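PDB 6MLT: hemolysin-related protein from Vibrio cholerae serotype O1, which is a secreted, metal-binding component of the biofilm matrix that probably helps cells adhere through carbohydrate binding by its lectin-like beta-prism. Local coordinates for residues Gly71-Leu76 with Val92-Arg97; His179-Ser184 with Thr220-Ser225; Arg353-Thr358 with Met373-Asp378; Asn468-Ser473 with Gln494-Met499. All blocks are in the same frame, centred on the assembly; numbering follows the deposited sequence.

Contact 1: Gly71-Leu76 with Val92-Arg97; sequences GYIRAL and VIADAR
The chi1 of Tyr-72, -72°, places CG anti to the carbonyl carbon, and both side-chain torsions of Ile-93, near -60°, fold CD1 back over that ring. The methyl stands over one face, off toward the rim: Ile-93 CD1 lies 3.6 Å from the Tyr-72 ring centroid, a CH-pi contact, and 3.4 Å from Tyr-72 CE1. His-25 and Phe-24 also pack against the ring, by stacking and edge-to-face respectively. Next along the strands, Gly-71 and Ala-94 form an antiparallel hydrogen-bonded pair, with Gly-71 N to Ala-94 O and Ala-94 N to Gly-71 O both 2.8 Å. The short strand 93-94 thus adds to strand 71-76 at one side of an antiparallel sheet that forms a blade of the beta-propeller. Ile-73 N reaches Val-92 O at 3.1 Å, while a water accepts from Val-92 N and donates to Ile-73 O, extending the pairing past the last direct bond. On the face away from Tyr-72, Ile-73 CG1 meets Ala-94 CB at 3.7 Å, and Ile-73 CD1 lies beside Val-92 CG1. Ile-73 and Ala-94 both touch Ser-115 of strand 112-115, in the next blade. Asp-95 OD2 accepts from the backbone N of Arg-97 in an Asx turn.

Contact 2: His179-Ser184 with Thr220-Ser225; sequences HDWAPS and TVWFSS
Two connections between successive blades of the beta-propeller meet here: the loop 179-184 leads into strand 185-188, while residues 220-225 run into strand 224-227. Pro-183 points its CG and CB edge at the face of the Trp-222 indole, the side chains crossing at about a right angle. Its CG stands almost straight above the five-membered ring, 3.6 Å from the centroid of that Trp-222 ring and 12° off the normal, a CH-pi interaction; Pro-183 CB extends over the six-membered part, 3.7 Å from Trp-222 CE3. The methyl of Thr-220, placed anti to the backbone N by a chi1 of -58°, closes in on the same proline, with Thr-220 CG2 3.7 Å from Pro-183 CD. Trp-181 adds its far end, Trp-181 CH2 lying 4.2 Å from Trp-222 CZ2, which meets the Trp-181 ring at its edge. Further along, Ser-184 CB rests 3.4 Å from Phe-223 CD1.

No direct hydrogen bond joins the segments, and water does the polar bridging. One molecule accepts from Ser-184 N and lies 2.7 Å from Val-221 O, to which it can donate; another links Ser-184 OG to Ser-224 OG.

Trp-181 NE1 is bound by Val-146 O, and Trp-521 meets Trp-222 edge-to-face. Val-221 and Ser-224 pack on strand 236-241, Ala-182 and Ser-224 on strand 197-200, placing the contact between those two blades.

Contact 3: Arg353-Thr358 with Met373-Asp378; sequences RAIDVT and MSFTLD
Arg-353 and Ala-354 both face Thr-376, a classic beta bulge at one end of an antiparallel strand pair in the beta-prism lectin domain. Arg-353 N donates to Thr-376 O at 2.8 Å, whereas the bond from Ala-354 N to the same oxygen is weak. The Arg-353 side chain starts toward the partner strand, its CG 3.7 Å from Asp-378 CA, then bends at chi2 and chi3, and its guanidinium is held by Ser-405 O. After the bulge the pairing becomes regular: Ala-354 O accepts from Thr-376 N. Ile-355 lies alongside Phe-375, with Ile-355 CG1 3.6 Å from Phe-375 CD2 and CG2 over one face of the ring, toward its rim. Phe-431 of strand 428-435, in another sheet of the prism, packs on Ile-355 and Val-357. Asp-356 lies on the other face of the sheet and exchanges two backbone bonds with Ser-374. Its OD1 forms a salt bridge with Arg-398, and OD2 accepts from a water that also donates to Ser-374 O and accepts a hydrogen bond from Thr-376 OG1, 2.6 Å away. Val-357, paired with Met-373, has CG1 anti to the backbone N (chi1 -179°), and its other methyl, CG2, approaches Met-373 CG to 4.2 Å.

Contact 4: Asn468-Ser473 with Gln494-Met499; sequences NDDLNS and QDRLRM
Asn-472 packs over one face of the Arg-496 guanidinium, where loop 468-473, joining two blades of the beta-propeller, meets the tight turn between strands 490-494 and 498-502. Asn-472 CB comes within 3.4 Å of Arg-496 NH1, and the amide nitrogen ND2 stands 4.0 Å above the guanidinium plane, over its centre, the amide and guanidinium planes 26° apart. At the other end of the loop, Asn-468 ND2 donates to Gln-494 O at 3.1 Å; the bond is straight at the hydrogen, but the donor sits above the carbonyl plane. Between them Asp-469 O touches Asp-495 CB at 3.2 Å and accepts only weakly from Arg-496 N.

Waters fill in the next layer. One at the guanidinium edge accepts from Arg-496 NH1 and donates to Asp-469 OD1; another donates to both Asn-468 OD1 and Arg-498 O. Partners beyond the two segments fix the polar ends: Asn-472 ND2 binds Gly-518 O, Arg-496 NE binds Ser-517 O and Arg-496 NH2 binds Ser-548, while Asn-468 OD1 takes a bond from Arg-500.

Each segment is also braced from within. Asp-469 OD1 receives Leu-471 N in an Asx turn. In the turn opposite, Asp-495 OD1 accepts from the backbone N of both Leu-497 and Arg-498, and Arg-498 NH2 forms a salt bridge to Asp-495 OD2 at 2.7 Å.

Contacts 1, 2 and 4 belong to the beta-propeller and contact 3 to the beta-prism. The three propeller contacts lie 22 to 23 Å apart between centres and do not touch; contact 1 pairs strands inside a blade, while contacts 2 and 4 involve connections between successive blades. All four follow one another in series along the chain. Contact 3 interrupts the propeller series because the prism is inserted between strands 277-279 and 443-448, which pair within one blade. Its centre is 51 to 66 Å from the others, across the chain's centre from contacts 1 and 4. The lectin-like domain is thus held well apart from the metal-bearing propeller.

Contact 1: Gly71-Leu76 with Val92-Arg97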
loop_
_atom_site.group_PDB
_atom_site.type_symbol
_atom_site.label_atom_id
_atom_site.label_comp_id
_atom_site.label_asym_id
_atom_site.label_seq_id
_atom_site.Cartn_x
_atom_site.Cartn_y
_atom_site.Cartn_z
ATOM N N GLY A 71 -14.834 21.303 15.728
ATOM C CA GLY A 71 -15.319 20.366 16.721
ATOM C C GLY A 71 -14.232 20.034 17.722
ATOM O O GLY A 71 -13.097 20.499 17.606
ATOM N N TYR A 72 -14.581 19.211 18.714
ATOM C CA TYR A 72 -13.659 18.849 19.785
ATOM C C TYR A 72 -12.978 17.529 19.468
ATOM O O TYR A 72 -13.637 16.565 19.073
ATOM C CB TYR A 72 -14.378 18.747 21.133
ATOM C CG TYR A 72 -14.773 20.092 21.689
ATOM C CD1 TYR A 72 -13.824 20.936 22.252
ATOM C CD2 TYR A 72 -16.092 20.533 21.631
ATOM C CE1 TYR A 72 -14.176 22.178 22.746
ATOM C CE2 TYR A 72 -16.454 21.779 22.130
ATOM C CZ TYR A 72 -15.492 22.592 22.682
ATOM O OH TYR A 72 -15.845 23.825 23.172
ATOM N N ILE A 73 -11.661 17.485 19.658
ATOM C CA ILE A 73 -10.930 16.225 19.595
ATOM C C ILE A 73 -11.219 15.428 20.855
ATOM O O ILE A 73 -11.116 15.949 21.973
ATOM C CB ILE A 73 -9.422 16.472 19.449
ATOM C CG1 ILE A 73 -9.134 17.349 18.231
ATOM C CG2 ILE A 73 -8.675 15.147 19.338
ATOM C CD1 ILE A 73 -7.673 17.819 18.148
ATOM N N ARG A 74 -11.574 14.158 20.682
ATOM C CA ARG A 74 -11.853 13.267 21.797
ATOM C C ARG A 74 -11.107 11.957 21.605
ATOM O O ARG A 74 -11.050 11.425 20.493
ATOM C CB ARG A 74 -13.350 12.972 21.924
ATOM C CG ARG A 74 -14.240 14.187 22.120
ATOM C CD ARG A 74 -15.656 13.729 22.476
ATOM N NE ARG A 74 -16.654 14.801 22.461
ATOM C CZ ARG A 74 -17.153 15.401 23.538
ATOM N NH1 ARG A 74 -16.739 15.078 24.756
ATOM N NH2 ARG A 74 -18.075 16.345 23.397
ATOM N N ALA A 75 -10.552 11.438 22.694
ATOM C CA ALA A 75 -9.881 10.145 22.702
ATOM C C ALA A 75 -10.744 9.134 23.445
ATOM O O ALA A 75 -11.115 9.363 24.603
ATOM C CB ALA A 75 -8.503 10.244 23.356
ATOM N N LEU A 76 -11.039 8.015 22.787
ATOM C CA LEU A 76 -11.921 6.979 23.320
ATOM C C LEU A 76 -11.143 5.691 23.557
ATOM O O LEU A 76 -10.418 5.225 22.672
ATOM C CB LEU A 76 -13.075 6.705 22.358
ATOM C CG LEU A 76 -13.846 7.939 21.894
ATOM C CD1 LEU A 76 -14.970 7.548 20.939
ATOM C CD2 LEU A 76 -14.386 8.702 23.096
ATOM N N VAL A 92 -9.723 20.921 22.786
ATOM C CA VAL A 92 -8.984 21.409 21.627
ATOM C C VAL A 92 -9.894 21.338 20.412
ATOM O O VAL A 92 -10.456 20.277 20.110
ATOM C CB VAL A 92 -7.698 20.597 21.396
ATOM C CG1 VAL A 92 -6.987 21.057 20.122
ATOM C CG2 VAL A 92 -6.774 20.727 22.607
ATOM N N ILE A 93 -10.031 22.461 19.715
ATOM C CA ILE A 93 -10.866 22.545 18.520
ATOM C C ILE A 93 -10.044 22.146 17.300
ATOM O O ILE A 93 -8.925 22.636 17.092
ATOM C CB ILE A 93 -11.449 23.962 18.353
ATOM C CG1 ILE A 93 -12.342 24.327 19.546
ATOM C CG2 ILE A 93 -12.237 24.072 17.044
ATOM C CD1 ILE A 93 -13.576 23.467 19.676
ATOM N N ALA A 94 -10.597 21.245 16.498
ATOM C CA ALA A 94 -10.049 20.895 15.198
ATOM C C ALA A 94 -11.183 20.901 14.187
ATOM O O ALA A 94 -12.361 20.821 14.547
ATOM C CB ALA A 94 -9.376 19.520 15.216
ATOM N N ASP A 95 -10.834 20.999 12.908
ATOM C CA ASP A 95 -11.871 20.879 11.899
ATOM C C ASP A 95 -12.528 19.507 12.008
ATOM O O ASP A 95 -11.862 18.496 12.245
ATOM C CB ASP A 95 -11.313 21.083 10.499
ATOM C CG ASP A 95 -12.412 21.357 9.490
ATOM O OD1 ASP A 95 -12.871 22.516 9.421
ATOM O OD2 ASP A 95 -12.850 20.408 8.806
ATOM N N ALA A 96 -13.850 19.482 11.878
ATOM C CA ALA A 96 -14.618 18.260 12.071
ATOM C C ALA A 96 -14.764 17.439 10.798
ATOM O O ALA A 96 -15.303 16.331 10.855
ATOM C CB ALA A 96 -16.007 18.595 12.629
ATOM N N ARG A 97 -14.284 17.942 9.656
ATOM C CA ARG A 97 -14.447 17.253 8.383
ATOM C C ARG A 97 -13.252 16.398 7.995
ATOM O O ARG A 97 -13.392 15.523 7.134
ATOM C CB ARG A 97 -14.707 18.270 7.261
ATOM C CG ARG A 97 -15.963 19.106 7.465
ATOM C CD ARG A 97 -15.980 20.329 6.565
ATOM N NE ARG A 97 -15.028 21.334 7.022
ATOM C CZ ARG A 97 -14.975 22.576 6.560
ATOM N NH1 ARG A 97 -15.815 22.974 5.613
ATOM N NH2 ARG A 97 -14.081 23.422 7.052
HETATM O O HOH W 1 -9.969 18.202 23.218
#

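Contact 2: His179-Ser184 with Thr220-Ser225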
loop_
_atom_site.group_PDB
_atom_site.type_symbol
_atom_site.label_atom_id
_atom_site.label_comp_id
_atom_site.label_asym_id
_atom_site.label_seq_id
_atom_site.Cartn_x
_atom_site.Cartn_y
_atom_site.Cartn_z
ATOM N N HIS A 179 1.941 25.843 -0.490
ATOM C CA HIS A 179 1.221 25.615 -1.737
ATOM C C HIS A 179 -0.244 25.975 -1.541
ATOM O O HIS A 179 -0.739 26.091 -0.413
ATOM C CB HIS A 179 1.385 24.168 -2.258
ATOM C CG HIS A 179 0.960 23.098 -1.295
ATOM N ND1 HIS A 179 -0.358 22.878 -0.951
ATOM C CD2 HIS A 179 1.680 22.162 -0.632
ATOM C CE1 HIS A 179 -0.429 21.865 -0.105
ATOM N NE2 HIS A 179 0.796 21.412 0.106
ATOM N N ASP A 180 -0.921 26.190 -2.669
ATOM C CA ASP A 180 -2.351 26.455 -2.681
ATOM C C ASP A 180 -3.109 25.322 -1.998
ATOM O O ASP A 180 -2.647 24.182 -1.929
ATOM C CB ASP A 180 -2.867 26.600 -4.113
ATOM C CG ASP A 180 -2.377 27.863 -4.794
ATOM O OD1 ASP A 180 -2.131 28.864 -4.090
ATOM O OD2 ASP A 180 -2.247 27.856 -6.036
ATOM N N TRP A 181 -4.308 25.645 -1.525
ATOM C CA TRP A 181 -5.110 24.683 -0.779
ATOM C C TRP A 181 -5.212 23.348 -1.501
ATOM O O TRP A 181 -5.545 23.283 -2.690
ATOM C CB TRP A 181 -6.507 25.240 -0.540
ATOM C CG TRP A 181 -7.419 24.231 0.090
ATOM C CD1 TRP A 181 -7.407 23.819 1.386
ATOM C CD2 TRP A 181 -8.465 23.501 -0.554
ATOM N NE1 TRP A 181 -8.389 22.881 1.596
ATOM C CE2 TRP A 181 -9.051 22.666 0.418
ATOM C CE3 TRP A 181 -8.970 23.473 -1.856
ATOM C CZ2 TRP A 181 -10.114 21.819 0.130
ATOM C CZ3 TRP A 181 -10.022 22.636 -2.140
ATOM C CH2 TRP A 181 -10.583 21.814 -1.152
ATOM N N ALA A 182 -4.944 22.282 -0.759
ATOM C CA ALA A 182 -5.098 20.929 -1.269
ATOM C C ALA A 182 -5.797 20.083 -0.210
ATOM O O ALA A 182 -5.279 19.958 0.908
ATOM C CB ALA A 182 -3.740 20.327 -1.634
ATOM N N PRO A 183 -6.965 19.501 -0.489
ATOM C CA PRO A 183 -7.596 18.653 0.534
ATOM C C PRO A 183 -6.759 17.444 0.894
ATOM O O PRO A 183 -6.893 16.926 2.010
ATOM C CB PRO A 183 -8.938 18.250 -0.098
ATOM C CG PRO A 183 -8.778 18.471 -1.565
ATOM C CD PRO A 183 -7.784 19.607 -1.710
ATOM N N SER A 184 -5.887 16.998 -0.009
ATOM C CA SER A 184 -5.116 15.778 0.156
ATOM C C SER A 184 -3.670 15.972 -0.271
ATOM O O SER A 184 -3.400 16.503 -1.355
ATOM C CB SER A 184 -5.708 14.641 -0.689
ATOM O OG SER A 184 -4.820 13.543 -0.715
ATOM N N THR A 220 -10.748 20.341 -8.571
ATOM C CA THR A 220 -9.781 19.977 -7.539
ATOM C C THR A 220 -9.552 18.471 -7.516
ATOM O O THR A 220 -10.503 17.688 -7.544
ATOM C CB THR A 220 -10.289 20.443 -6.169
ATOM O OG1 THR A 220 -10.512 21.858 -6.197
ATOM C CG2 THR A 220 -9.293 20.113 -5.063
ATOM N N VAL A 221 -8.282 18.074 -7.440
ATOM C CA VAL A 221 -7.916 16.676 -7.247
ATOM C C VAL A 221 -7.889 16.406 -5.750
ATOM O O VAL A 221 -7.176 17.085 -5.000
ATOM C CB VAL A 221 -6.557 16.354 -7.887
ATOM C CG1 VAL A 221 -6.189 14.907 -7.647
ATOM C CG2 VAL A 221 -6.576 16.660 -9.381
ATOM N N TRP A 222 -8.658 15.418 -5.317
ATOM C CA TRP A 222 -8.805 15.092 -3.904
ATOM C C TRP A 222 -7.843 13.950 -3.567
ATOM O O TRP A 222 -6.661 14.063 -3.916
ATOM C CB TRP A 222 -10.279 14.824 -3.602
ATOM C CG TRP A 222 -11.058 16.078 -3.358
ATOM C CD1 TRP A 222 -11.340 17.058 -4.261
ATOM C CD2 TRP A 222 -11.656 16.484 -2.121
ATOM N NE1 TRP A 222 -12.077 18.051 -3.663
ATOM C CE2 TRP A 222 -12.288 17.720 -2.350
ATOM C CE3 TRP A 222 -11.716 15.921 -0.843
ATOM C CZ2 TRP A 222 -12.973 18.405 -1.349
ATOM C CZ3 TRP A 222 -12.404 16.602 0.151
ATOM C CH2 TRP A 222 -13.019 17.827 -0.107
ATOM N N PHE A 223 -8.278 12.869 -2.929
ATOM C CA PHE A 223 -7.350 11.915 -2.353
ATOM C C PHE A 223 -6.758 11.005 -3.417
ATOM O O PHE A 223 -7.348 10.762 -4.477
ATOM C CB PHE A 223 -8.051 11.097 -1.268
ATOM C CG PHE A 223 -8.494 11.930 -0.099
ATOM C CD1 PHE A 223 -7.586 12.304 0.876
ATOM C CD2 PHE A 223 -9.804 12.366 0.013
ATOM C CE1 PHE A 223 -7.983 13.089 1.947
ATOM C CE2 PHE A 223 -10.199 13.154 1.083
ATOM C CZ PHE A 223 -9.285 13.508 2.048
ATOM N N SER A 224 -5.563 10.512 -3.120
ATOM C CA SER A 224 -4.815 9.669 -4.022
ATOM C C SER A 224 -4.299 8.458 -3.264
ATOM O O SER A 224 -4.266 8.429 -2.028
ATOM C CB SER A 224 -3.648 10.441 -4.658
ATOM O OG SER A 224 -2.753 10.898 -3.660
ATOM N N SER A 225 -3.929 7.451 -4.041
ATOM C CA SER A 225 -3.337 6.211 -3.572
ATOM C C SER A 225 -2.130 5.920 -4.448
ATOM O O SER A 225 -2.120 6.254 -5.634
ATOM C CB SER A 225 -4.327 5.032 -3.674
ATOM O OG SER A 225 -5.536 5.288 -2.984
HETATM O O HOH W 2 -5.621 17.642 -2.871
HETATM O O HOH W 3 -2.923 13.627 -2.865
HETATM O O HOH W 4 -4.190 15.220 -4.402
#

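Contact 3: Arg353-Thr358 with Met373-Asp378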
loop_
_atom_site.group_PDB
_atom_site.type_symbol
_atom_site.label_atom_id
_atom_site.label_comp_id
_atom_site.label_asym_id
_atom_site.label_seq_id
_atom_site.Cartn_x
_atom_site.Cartn_y
_atom_site.Cartn_z
ATOM N N ARG A 353 13.639 -17.057 -25.221
ATOM C CA ARG A 353 12.690 -17.946 -25.872
ATOM C C ARG A 353 13.285 -19.291 -26.257
ATOM O O ARG A 353 12.526 -20.223 -26.537
ATOM C CB ARG A 353 12.108 -17.286 -27.133
ATOM C CG ARG A 353 11.420 -15.945 -26.882
ATOM C CD ARG A 353 10.438 -16.004 -25.715
ATOM N NE ARG A 353 9.555 -17.165 -25.776
ATOM C CZ ARG A 353 8.827 -17.604 -24.754
ATOM N NH1 ARG A 353 8.877 -16.980 -23.582
ATOM N NH2 ARG A 353 8.047 -18.671 -24.896
ATOM N N ALA A 354 14.607 -19.422 -26.263
ATOM C CA ALA A 354 15.250 -20.692 -26.562
ATOM C C ALA A 354 16.686 -20.620 -26.079
ATOM O O ALA A 354 17.260 -19.534 -25.960
ATOM C CB ALA A 354 15.206 -21.017 -28.060
ATOM N N ILE A 355 17.252 -21.786 -25.785
ATOM C CA ILE A 355 18.657 -21.912 -25.421
ATOM C C ILE A 355 19.240 -23.076 -26.203
ATOM O O ILE A 355 18.659 -24.164 -26.220
ATOM C CB ILE A 355 18.858 -22.150 -23.913
ATOM C CG1 ILE A 355 18.000 -21.198 -23.082
ATOM C CG2 ILE A 355 20.324 -21.990 -23.559
ATOM C CD1 ILE A 355 16.773 -21.846 -22.517
ATOM N N ASP A 356 20.375 -22.840 -26.854
ATOM C CA ASP A 356 21.190 -23.894 -27.441
ATOM C C ASP A 356 22.342 -24.188 -26.487
ATOM O O ASP A 356 23.107 -23.282 -26.135
ATOM C CB ASP A 356 21.719 -23.477 -28.814
ATOM C CG ASP A 356 20.608 -23.248 -29.823
ATOM O OD1 ASP A 356 19.821 -24.183 -30.065
ATOM O OD2 ASP A 356 20.513 -22.128 -30.366
ATOM N N VAL A 357 22.459 -25.445 -26.068
ATOM C CA VAL A 357 23.489 -25.877 -25.131
ATOM C C VAL A 357 24.451 -26.791 -25.868
ATOM O O VAL A 357 24.029 -27.783 -26.478
ATOM C CB VAL A 357 22.889 -26.602 -23.916
ATOM C CG1 VAL A 357 23.996 -27.026 -22.941
ATOM C CG2 VAL A 357 21.880 -25.721 -23.227
ATOM N N THR A 358 25.737 -26.460 -25.807
ATOM C CA THR A 358 26.804 -27.290 -26.349
ATOM C C THR A 358 27.578 -27.871 -25.177
ATOM O O THR A 358 28.112 -27.122 -24.349
ATOM C CB THR A 358 27.725 -26.483 -27.263
ATOM O OG1 THR A 358 26.967 -25.949 -28.353
ATOM C CG2 THR A 358 28.846 -27.363 -27.822
ATOM N N MET A 373 26.502 -21.857 -24.023
ATOM C CA MET A 373 25.060 -21.691 -24.089
ATOM C C MET A 373 24.774 -20.456 -24.923
ATOM O O MET A 373 25.438 -19.427 -24.762
ATOM C CB MET A 373 24.439 -21.560 -22.693
ATOM C CG MET A 373 24.618 -22.799 -21.833
ATOM S SD MET A 373 23.661 -22.704 -20.313
ATOM C CE MET A 373 24.420 -21.302 -19.504
ATOM N N SER A 374 23.815 -20.569 -25.835
ATOM C CA SER A 374 23.400 -19.455 -26.680
ATOM C C SER A 374 21.916 -19.211 -26.452
ATOM O O SER A 374 21.083 -20.066 -26.778
ATOM C CB SER A 374 23.702 -19.746 -28.147
ATOM O OG SER A 374 23.375 -18.636 -28.947
ATOM N N PHE A 375 21.590 -18.053 -25.880
ATOM C CA PHE A 375 20.212 -17.671 -25.597
ATOM C C PHE A 375 19.643 -16.893 -26.778
ATOM O O PHE A 375 20.214 -15.878 -27.190
ATOM C CB PHE A 375 20.135 -16.809 -24.336
ATOM C CG PHE A 375 20.649 -17.477 -23.096
ATOM C CD1 PHE A 375 21.988 -17.386 -22.744
ATOM C CD2 PHE A 375 19.791 -18.170 -22.263
ATOM C CE1 PHE A 375 22.461 -17.998 -21.579
ATOM C CE2 PHE A 375 20.259 -18.778 -21.102
ATOM C CZ PHE A 375 21.590 -18.689 -20.763
ATOM N N THR A 376 18.515 -17.358 -27.312
ATOM C CA THR A 376 17.750 -16.598 -28.294
ATOM C C THR A 376 16.681 -15.804 -27.553
ATOM O O THR A 376 15.884 -16.377 -26.801
ATOM C CB THR A 376 17.113 -17.515 -29.339
ATOM O OG1 THR A 376 18.135 -18.209 -30.058
ATOM C CG2 THR A 376 16.273 -16.710 -30.337
ATOM N N LEU A 377 16.671 -14.490 -27.757
ATOM C CA LEU A 377 15.717 -13.613 -27.096
ATOM C C LEU A 377 14.507 -13.365 -27.993
ATOM O O LEU A 377 14.503 -13.687 -29.182
ATOM C CB LEU A 377 16.382 -12.291 -26.722
ATOM C CG LEU A 377 17.665 -12.411 -25.895
ATOM C CD1 LEU A 377 18.159 -11.027 -25.481
ATOM C CD2 LEU A 377 17.465 -13.300 -24.675
ATOM N N ASP A 378 13.468 -12.766 -27.404
ATOM C CA ASP A 378 12.211 -12.583 -28.122
ATOM C C ASP A 378 12.351 -11.640 -29.311
ATOM O O ASP A 378 11.543 -11.717 -30.240
ATOM C CB ASP A 378 11.126 -12.074 -27.164
ATOM C CG ASP A 378 11.575 -10.880 -26.345
ATOM O OD1 ASP A 378 12.648 -10.317 -26.641
ATOM O OD2 ASP A 378 10.854 -10.510 -25.395
HETATM O O HOH W 5 18.963 -20.284 -28.715
#

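Contact 4: Asn468-Ser473 with Gln494-Met499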
loop_
_atom_site.group_PDB
_atom_site.type_symbol
_atom_site.label_atom_id
_atom_site.label_comp_id
_atom_site.label_asym_id
_atom_site.label_seq_id
_atom_site.Cartn_x
_atom_site.Cartn_y
_atom_site.Cartn_z
ATOM N N ASN A 468 -25.314 2.625 -4.106
ATOM C CA ASN A 468 -24.918 3.123 -2.790
ATOM C C ASN A 468 -25.278 4.607 -2.761
ATOM O O ASN A 468 -24.610 5.416 -3.415
ATOM C CB ASN A 468 -23.427 2.895 -2.556
ATOM C CG ASN A 468 -22.999 3.147 -1.118
ATOM O OD1 ASN A 468 -23.314 2.370 -0.209
ATOM N ND2 ASN A 468 -22.255 4.234 -0.907
ATOM N N ASP A 469 -26.329 4.954 -2.015
ATOM C CA ASP A 469 -26.926 6.293 -2.060
ATOM C C ASP A 469 -26.016 7.304 -1.379
ATOM O O ASP A 469 -25.912 7.331 -0.149
ATOM C CB ASP A 469 -28.300 6.272 -1.388
ATOM C CG ASP A 469 -28.853 7.679 -1.088
ATOM O OD1 ASP A 469 -28.341 8.683 -1.638
ATOM O OD2 ASP A 469 -29.816 7.779 -0.289
ATOM N N ASP A 470 -25.372 8.164 -2.167
ATOM C CA ASP A 470 -24.598 9.253 -1.585
ATOM C C ASP A 470 -24.851 10.556 -2.323
ATOM O O ASP A 470 -23.939 11.370 -2.515
ATOM C CB ASP A 470 -23.108 8.936 -1.567
ATOM C CG ASP A 470 -22.367 9.835 -0.613
ATOM O OD1 ASP A 470 -22.951 10.108 0.453
ATOM O OD2 ASP A 470 -21.239 10.274 -0.921
ATOM N N LEU A 471 -26.104 10.792 -2.710
ATOM C CA LEU A 471 -26.442 12.016 -3.431
ATOM C C LEU A 471 -26.013 13.267 -2.675
ATOM O O LEU A 471 -25.737 14.298 -3.297
ATOM C CB LEU A 471 -27.944 12.080 -3.693
ATOM C CG LEU A 471 -28.369 11.772 -5.122
ATOM C CD1 LEU A 471 -28.346 10.278 -5.349
ATOM C CD2 LEU A 471 -29.745 12.352 -5.400
ATOM N N ASN A 472 -25.966 13.203 -1.344
ATOM C CA ASN A 472 -25.699 14.377 -0.519
ATOM C C ASN A 472 -24.241 14.828 -0.554
ATOM O O ASN A 472 -23.952 15.943 -0.105
ATOM C CB ASN A 472 -26.091 14.096 0.937
ATOM C CG ASN A 472 -26.105 15.349 1.790
ATOM O OD1 ASN A 472 -26.615 16.392 1.376
ATOM N ND2 ASN A 472 -25.538 15.257 2.986
ATOM N N SER A 473 -23.315 14.003 -1.044
ATOM C CA SER A 473 -21.895 14.327 -0.933
ATOM C C SER A 473 -21.130 13.949 -2.193
ATOM O O SER A 473 -20.457 14.793 -2.794
ATOM C CB SER A 473 -21.296 13.625 0.289
ATOM O OG SER A 473 -19.895 13.401 0.166
ATOM N N GLN A 494 -20.032 2.879 3.068
ATOM C CA GLN A 494 -20.970 3.628 3.889
ATOM C C GLN A 494 -21.869 4.432 2.963
ATOM O O GLN A 494 -21.396 4.974 1.958
ATOM C CB GLN A 494 -20.219 4.565 4.844
ATOM C CG GLN A 494 -21.095 5.546 5.606
ATOM C CD GLN A 494 -21.885 4.866 6.706
ATOM O OE1 GLN A 494 -21.338 4.085 7.481
ATOM N NE2 GLN A 494 -23.178 5.142 6.768
ATOM N N ASP A 495 -23.166 4.500 3.281
ATOM C CA ASP A 495 -24.025 5.462 2.595
ATOM C C ASP A 495 -24.797 6.286 3.621
ATOM O O ASP A 495 -24.278 6.543 4.709
ATOM C CB ASP A 495 -24.938 4.770 1.566
ATOM C CG ASP A 495 -26.016 3.871 2.173
ATOM O OD1 ASP A 495 -26.152 3.754 3.408
ATOM O OD2 ASP A 495 -26.758 3.279 1.356
ATOM N N ARG A 496 -26.004 6.751 3.286
ATOM C CA ARG A 496 -26.715 7.628 4.213
ATOM C C ARG A 496 -27.182 6.882 5.458
ATOM O O ARG A 496 -27.259 7.478 6.538
ATOM C CB ARG A 496 -27.914 8.284 3.523
ATOM C CG ARG A 496 -27.563 9.222 2.351
ATOM C CD ARG A 496 -26.592 10.336 2.732
ATOM N NE ARG A 496 -27.084 11.184 3.818
ATOM C CZ ARG A 496 -27.987 12.147 3.677
ATOM N NH1 ARG A 496 -28.528 12.392 2.493
ATOM N NH2 ARG A 496 -28.360 12.861 4.731
ATOM N N LEU A 497 -27.477 5.584 5.340
ATOM C CA LEU A 497 -28.147 4.848 6.407
ATOM C C LEU A 497 -27.473 3.548 6.815
ATOM O O LEU A 497 -27.853 2.987 7.848
ATOM C CB LEU A 497 -29.590 4.521 5.996
ATOM C CG LEU A 497 -30.507 5.715 5.745
ATOM C CD1 LEU A 497 -31.812 5.270 5.108
ATOM C CD2 LEU A 497 -30.773 6.459 7.051
ATOM N N ARG A 498 -26.505 3.046 6.051
ATOM C CA ARG A 498 -25.967 1.713 6.271
ATOM C C ARG A 498 -24.469 1.702 6.027
ATOM O O ARG A 498 -23.980 2.341 5.094
ATOM C CB ARG A 498 -26.605 0.667 5.333
ATOM C CG ARG A 498 -28.074 0.866 5.037
ATOM C CD ARG A 498 -28.477 0.107 3.786
ATOM N NE ARG A 498 -28.037 0.788 2.567
ATOM C CZ ARG A 498 -28.189 0.297 1.341
ATOM N NH1 ARG A 498 -28.765 -0.886 1.166
ATOM N NH2 ARG A 498 -27.765 0.985 0.287
ATOM N N MET A 499 -23.757 0.965 6.867
ATOM C CA MET A 499 -22.416 0.496 6.565
ATOM C C MET A 499 -22.539 -0.928 6.045
ATOM O O MET A 499 -23.343 -1.709 6.557
ATOM C CB MET A 499 -21.524 0.555 7.812
ATOM C CG MET A 499 -20.103 0.033 7.610
ATOM S SD MET A 499 -19.980 -1.773 7.758
ATOM C CE MET A 499 -18.317 -2.030 7.138
HETATM O O HOH W 6 -23.566 1.225 2.291
HETATM O O HOH W 7 -28.139 11.493 -0.160
#